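Local coordinates for protein aminoglycoside-O-phosphotransferase VIII (Streptomyces rimosus, PDB 4H05) that catalyses the ATP-dependent 3'-phosphorylation of aminoglycoside antibiotics, a modification that confers resistance to these drugs, at residues P96-P99 and A100-W104; G256-E260 and E261-F265. All blocks are in the same frame, centred on the assembly; numbering follows the deposited sequence. Where two conformers were deposited one is given.

Contact 1: residues P96-P99 and A100-W104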
ATOM      1  N   PRO A  96     -12.987  -5.459   8.486  1.00 32.55           N
ATOM      2  CA  PRO A  96     -14.272  -5.666   7.852  1.00 31.62           C
ATOM      3  C   PRO A  96     -14.460  -4.682   6.722  1.00 29.96           C
ATOM      4  O   PRO A  96     -13.625  -3.850   6.517  1.00 38.55           O
ATOM      5  CB  PRO A  96     -15.293  -5.399   8.976  1.00 33.39           C
ATOM      6  CG  PRO A  96     -14.526  -4.551   9.962  1.00 38.12           C
ATOM      7  CD  PRO A  96     -13.103  -5.024   9.877  1.00 32.01           C
ATOM      8  N   GLY A  97     -15.516  -4.859   5.940  1.00 29.11           N
ATOM      9  CA  GLY A  97     -15.962  -3.902   5.003  1.00 29.19           C
ATOM     10  C   GLY A  97     -15.515  -4.206   3.595  1.00 33.73           C
ATOM     11  O   GLY A  97     -15.143  -5.330   3.286  1.00 36.25           O
ATOM     12  N   ARG A  98     -15.611  -3.190   2.728  1.00 31.41           N
ATOM     13  CA  ARG A  98     -15.381  -3.367   1.317  1.00 32.58           C
ATOM     14  C   ARG A  98     -14.206  -2.458   0.885  1.00 31.20           C
ATOM     15  O   ARG A  98     -14.107  -1.309   1.322  1.00 26.29           O
ATOM     16  CB  ARG A  98     -16.641  -2.995   0.555  1.00 37.15           C
ATOM     17  CG  ARG A  98     -16.467  -2.985  -0.963  1.00 37.76           C
ATOM     18  CD  ARG A  98     -17.729  -2.416  -1.604  1.00 42.62           C
ATOM     19  NE  ARG A  98     -18.951  -3.056  -1.137  1.00 40.35           N
ATOM     20  CZ  ARG A  98     -20.117  -2.426  -0.950  1.00 46.46           C
ATOM     21  NH1 ARG A  98     -20.236  -1.123  -1.151  1.00 42.79           N
ATOM     22  NH2 ARG A  98     -21.195  -3.113  -0.553  1.00 46.58           N
ATOM     23  N   PRO A  99     -13.308  -2.988   0.069  1.00 28.69           N
ATOM     24  CA  PRO A  99     -12.211  -2.137  -0.358  1.00 29.11           C
ATOM     25  C   PRO A  99     -12.619  -1.032  -1.335  1.00 30.80           C
ATOM     26  O   PRO A  99     -13.573  -1.195  -2.079  1.00 31.92           O
ATOM     27  CB  PRO A  99     -11.215  -3.107  -0.965  1.00 30.69           C
ATOM     28  CG  PRO A  99     -11.935  -4.394  -1.225  1.00 32.69           C
ATOM     29  CD  PRO A  99     -13.230  -4.368  -0.440  1.00 31.50           C
ATOM     30  N   ALA A 100     -11.925   0.099  -1.290  1.00 27.69           N
ATOM     31  CA  ALA A 100     -12.158   1.237  -2.168  1.00 30.73           C
ATOM     32  C   ALA A 100     -12.025   0.891  -3.699  1.00 38.52           C
ATOM     33  O   ALA A 100     -12.537   1.612  -4.545  1.00 32.15           O
ATOM     34  CB  ALA A 100     -11.222   2.392  -1.790  1.00 28.79           C
ATOM     35  N   SER A 101     -11.200  -0.119  -3.944  1.00 35.27           N
ATOM     36  CA  SER A 101     -11.098  -1.045  -5.061  1.00 38.31           C
ATOM     37  C   SER A 101     -12.376  -1.699  -5.659  1.00 41.08           C
ATOM     38  O   SER A 101     -12.419  -2.048  -6.839  1.00 38.24           O
ATOM     39  CB  SER A 101     -10.371  -2.242  -4.424  1.00 37.92           C
ATOM     40  OG  SER A 101      -9.397  -2.742  -5.278  1.00 43.28           O
ATOM     41  N   ALA A 102     -13.351  -2.024  -4.829  1.00 42.02           N
ATOM     42  CA  ALA A 102     -14.535  -2.723  -5.327  1.00 44.10           C
ATOM     43  C   ALA A 102     -15.325  -1.721  -6.166  1.00 44.55           C
ATOM     44  O   ALA A 102     -15.026  -0.523  -6.154  1.00 42.06           O
ATOM     45  CB  ALA A 102     -15.389  -3.265  -4.193  1.00 35.76           C
ATOM     46  N   ARG A 103     -16.302  -2.226  -6.925  1.00 47.59           N
ATOM     47  CA  ARG A 103     -17.233  -1.361  -7.648  1.00 48.69           C
ATOM     48  C   ARG A 103     -18.281  -0.912  -6.615  1.00 48.24           C
ATOM     49  O   ARG A 103     -19.081  -1.691  -6.144  1.00 52.93           O
ATOM     50  CB  ARG A 103     -17.884  -2.106  -8.833  1.00 53.30           C
ATOM     51  CG  ARG A 103     -18.817  -1.231  -9.698  1.00 60.63           C
ATOM     52  CD  ARG A 103     -19.436  -1.896 -10.962  1.00 59.47           C
ATOM     53  NE  ARG A 103     -19.921  -3.277 -10.807  1.00 64.49           N
ATOM     54  CZ  ARG A 103     -20.897  -3.670  -9.978  1.00 73.10           C
ATOM     55  NH1 ARG A 103     -21.507  -2.813  -9.166  1.00 74.82           N
ATOM     56  NH2 ARG A 103     -21.252  -4.952  -9.934  1.00 76.86           N
ATOM     57  N   TRP A 104     -18.255   0.348  -6.255  1.00 39.22           N
ATOM     58  CA  TRP A 104     -19.134   0.855  -5.263  1.00 35.88           C
ATOM     59  C   TRP A 104     -20.408   1.379  -5.925  1.00 40.42           C
ATOM     60  O   TRP A 104     -20.355   1.862  -7.076  1.00 39.71           O
ATOM     61  CB  TRP A 104     -18.421   1.975  -4.491  1.00 34.92           C
ATOM     62  CG  TRP A 104     -17.552   1.507  -3.363  1.00 33.47           C
ATOM     63  CD1 TRP A 104     -16.266   0.971  -3.463  1.00 36.55           C
ATOM     64  CD2 TRP A 104     -17.863   1.482  -1.928  1.00 34.30           C
ATOM     65  NE1 TRP A 104     -15.804   0.582  -2.253  1.00 33.11           N
ATOM     66  CE2 TRP A 104     -16.708   0.873  -1.277  1.00 34.60           C
ATOM     67  CE3 TRP A 104     -18.947   1.883  -1.148  1.00 30.93           C
ATOM     68  CZ2 TRP A 104     -16.642   0.706   0.105  1.00 35.30           C
ATOM     69  CZ3 TRP A 104     -18.879   1.726   0.230  1.00 32.08           C
ATOM     70  CH2 TRP A 104     -17.749   1.135   0.853  1.00 37.89           C
TER
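Pro-99 and Ala-102 close a beta turn at the end of strand 98-99: Ala-102 N donates to Pro-99 O at 2.9 Å, with Ala-100 and Ser-101 both in the helical region at its centre. The same carbonyl oxygen takes a second hydrogen bond, 2.9 Å from Trp-104 NE1, and here the acceptor lies close to the plane of the indole. The two donors reach Pro-99 O from opposite faces of the carbonyl plane, so the oxygen is gripped between turn backbone and tryptophan edge, and the indole is tied to the turn that precedes it. Arg-98 then lies over one face of the indole. Its CD sits 3.7 Å from the centroid of the five-membered ring of Trp-104 in a CH-pi contact, and the bend that follows (chi3 -51°) carries the guanidinium above the benzene half. There Arg-98 CZ is 4.4 Å from the centroid of the six-membered ring of Trp-104, only 7° off the ring normal. This cation-pi pair is not a flat stack: the planes stand 69° apart, and the guanidinium presents NH1 to the indole, 3.3 Å from Trp-104 CE3. Ala-102 CB also packs against the arginine stem, 3.4 Å from Arg-98 CG. Ser-101 OG hydrogen-bonds to Asp-194 OD1, while backbone hydrogen bonds between Arg-98 and Leu-198 and between Ala-100 and Val-196 add strand 98-99 to a small antiparallel sheet. The arrangement belongs to the kinase-like fold of the family, where the chain leaving the five-stranded sheet turns beside the loop bearing the predicted catalytic Asp-190 and magnesium ligand Asn-195.

Contact 2: residues G256-E260 and E261-F265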
ATOM      1  N   GLY A 256      -1.214  23.977   1.251  1.00 60.69           N
ATOM      2  CA  GLY A 256      -0.512  23.765  -0.024  1.00 56.06           C
ATOM      3  C   GLY A 256      -1.557  23.261  -1.033  1.00 60.55           C
ATOM      4  O   GLY A 256      -2.658  22.878  -0.612  1.00 71.39           O
ATOM      5  N   ALA A 257      -1.307  23.217  -2.346  1.00 55.38           N
ATOM      6  CA  ALA A 257      -0.033  23.432  -3.032  1.00 50.15           C
ATOM      7  C   ALA A 257       0.340  22.138  -3.734  1.00 42.07           C
ATOM      8  O   ALA A 257       1.501  21.789  -3.781  1.00 46.43           O
ATOM      9  CB  ALA A 257       1.071  23.866  -2.087  1.00 54.46           C
ATOM     10  N   VAL A 258      -0.626  21.424  -4.307  1.00 38.37           N
ATOM     11  CA  VAL A 258      -0.331  20.102  -4.828  1.00 35.67           C
ATOM     12  C   VAL A 258       0.456  20.196  -6.110  1.00 35.68           C
ATOM     13  O   VAL A 258      -0.038  20.765  -7.038  1.00 33.73           O
ATOM     14  CB  VAL A 258      -1.571  19.237  -5.046  1.00 37.72           C
ATOM     15  CG1 VAL A 258      -1.141  17.824  -5.438  1.00 38.14           C
ATOM     16  CG2 VAL A 258      -2.458  19.193  -3.785  1.00 35.64           C
ATOM     17  N   SER A 259       1.703  19.692  -6.151  1.00 34.67           N
ATOM     18  CA  SER A 259       2.592  19.813  -7.355  1.00 31.44           C
ATOM     19  C   SER A 259       2.472  18.675  -8.395  1.00 34.35           C
ATOM     20  O   SER A 259       2.728  17.505  -8.087  1.00 35.70           O
ATOM     21  CB  SER A 259       4.069  19.903  -6.946  1.00 33.18           C
ATOM     22  OG  SER A 259       4.898  19.227  -7.918  1.00 31.64           O
ATOM     23  N   GLU A 260       2.138  19.012  -9.635  1.00 30.92           N
ATOM     24  CA  GLU A 260       1.963  17.992 -10.622  1.00 31.58           C
ATOM     25  C   GLU A 260       3.354  17.327 -10.950  1.00 31.22           C
ATOM     26  O   GLU A 260       3.402  16.149 -11.279  1.00 29.37           O
ATOM     27  CB  GLU A 260       1.303  18.670 -11.862  0.50 33.29           C
ATOM     28  CG  GLU A 260      -0.006  18.064 -12.394  0.50 32.80           C
ATOM     29  CD  GLU A 260      -1.243  18.385 -11.586  0.50 37.34           C
ATOM     30  OE1 GLU A 260      -1.396  19.538 -11.112  0.50 43.38           O
ATOM     31  OE2 GLU A 260      -2.099  17.475 -11.454  0.50 38.30           O
ATOM     32  N   GLU A 261       4.451  18.048 -10.769  1.00 25.49           N
ATOM     33  CA  GLU A 261       5.785  17.504 -11.015  1.00 34.02           C
ATOM     34  C   GLU A 261       6.148  16.407  -9.966  1.00 31.72           C
ATOM     35  O   GLU A 261       6.680  15.341 -10.332  1.00 38.09           O
ATOM     36  CB  GLU A 261       6.852  18.601 -11.018  1.00 33.09           C
ATOM     37  CG  GLU A 261       6.686  19.729 -12.080  1.00 42.89           C
ATOM     38  CD  GLU A 261       5.791  20.957 -11.662  1.00 44.64           C
ATOM     39  OE1 GLU A 261       5.820  21.940 -12.437  1.00 40.53           O
ATOM     40  OE2 GLU A 261       5.047  20.975 -10.615  1.00 48.69           O
ATOM     41  N   LYS A 262       5.864  16.674  -8.697  1.00 28.89           N
ATOM     42  CA  LYS A 262       6.028  15.665  -7.580  1.00 31.24           C
ATOM     43  C   LYS A 262       5.117  14.455  -7.840  1.00 29.90           C
ATOM     44  O   LYS A 262       5.476  13.297  -7.732  1.00 30.47           O
ATOM     45  CB  LYS A 262       5.781  16.321  -6.214  1.00 31.57           C
ATOM     46  CG  LYS A 262       6.916  17.233  -5.716  1.00 32.17           C
ATOM     47  CD  LYS A 262       6.526  17.974  -4.453  1.00 34.57           C
ATOM     48  CE  LYS A 262       7.686  18.418  -3.546  1.00 38.00           C
ATOM     49  NZ  LYS A 262       7.250  18.853  -2.153  1.00 39.81           N
ATOM     50  N   LEU A 263       3.922  14.687  -8.279  1.00 30.32           N
ATOM     51  CA  LEU A 263       3.078  13.515  -8.567  1.00 27.39           C
ATOM     52  C   LEU A 263       3.704  12.692  -9.666  1.00 26.61           C
ATOM     53  O   LEU A 263       3.713  11.445  -9.638  1.00 28.61           O
ATOM     54  CB  LEU A 263       1.694  13.965  -9.028  1.00 24.74           C
ATOM     55  CG  LEU A 263       0.526  14.289  -8.117  1.00 28.30           C
ATOM     56  CD1 LEU A 263       0.898  14.437  -6.676  1.00 27.05           C
ATOM     57  CD2 LEU A 263      -0.388  15.402  -8.667  1.00 24.01           C
ATOM     58  N   ALA A 264       4.146  13.370 -10.710  1.00 26.87           N
ATOM     59  CA  ALA A 264       4.785  12.663 -11.818  1.00 26.70           C
ATOM     60  C   ALA A 264       5.972  11.845 -11.311  1.00 24.45           C
ATOM     61  O   ALA A 264       6.076  10.654 -11.623  1.00 24.38           O
ATOM     62  CB  ALA A 264       5.143  13.606 -12.965  1.00 26.97           C
ATOM     63  N   PHE A 265       6.746  12.444 -10.408  1.00 25.83           N
ATOM     64  CA  PHE A 265       7.916  11.811  -9.872  1.00 27.25           C
ATOM     65  C   PHE A 265       7.535  10.619  -9.040  1.00 25.81           C
ATOM     66  O   PHE A 265       8.114   9.579  -9.190  1.00 29.77           O
ATOM     67  CB  PHE A 265       8.766  12.738  -9.026  1.00 28.90           C
ATOM     68  CG  PHE A 265       9.967  12.033  -8.454  1.00 27.84           C
ATOM     69  CD1 PHE A 265      11.089  11.817  -9.224  1.00 27.17           C
ATOM     70  CD2 PHE A 265       9.930  11.501  -7.185  1.00 27.99           C
ATOM     71  CE1 PHE A 265      12.168  11.130  -8.735  1.00 27.38           C
ATOM     72  CE2 PHE A 265      10.998  10.838  -6.658  1.00 27.45           C
ATOM     73  CZ  PHE A 265      12.131  10.625  -7.435  1.00 28.00           C
TER
HETATM   74  O   HOH W   1       1.953  21.916 -10.307  1.00 26.63           O
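Val-258, just ahead of helix 260-270, meets Leu-263 inside its first turn. The two side chains cross at about a right angle, with Val-258 CG1 4.1 Å from Leu-263 CD2, and His-220 of helix 220-230 touches both. These are the N' and N4 positions, so the pair forms a hydrophobic staple. Next comes Ser-259, the N-cap. Its OG accepts a nearly straight hydrogen bond (176°) from Lys-262 N at 2.8 Å, and donates in turn to Glu-261 OE2 at 3.2 Å, which receives it on its anti lone pair. Glu-261 reaches back this way because its chain folds at chi2 (87°), swinging the carboxylate over the start of the helix. The stem of Lys-262 runs alongside the serine, its CG 3.6 Å from Ser-259 OG, before NZ leaves to form salt bridges with Asp-218 and Asp-181. Ser-259 O opens the helical bonding by accepting from Leu-263 N at 3.1 Å. Glu-260 follows with its carbonyl: Ala-264 N donates to Glu-260 O at 2.9 Å. A water accepts from Glu-260 N and donates to Glu-261 OE2. Two amides of the first turn are thus met from outside the helical pattern, Lys-262 N by the serine hydroxyl and Glu-260 N by the water, and the Glu-261 carboxylate holding both would probably be favoured as an anion by the helix dipole.

Both contacts are local, each marking where the chain changes conformation: contact 1 ends a short strand in a turn, contact 2 starts a helix. They share no secondary-structure element, and their nearest atoms are about 18 Å apart. Contact 1 is partly buried, with Trp-104 and Ala-100 against helix 109-124 and the predicted metal-binding loop close by; contact 2 lies at the surface, away from the annotated sites, with Leu-263 as its buried anchor. The chemistry differs accordingly. At 96-104 one carbonyl oxygen gathers two donors and an aromatic face meets a cation, whereas at 256-265 one backbone amide is capped by a hydroxyl and another is met by water, beside a carboxylate.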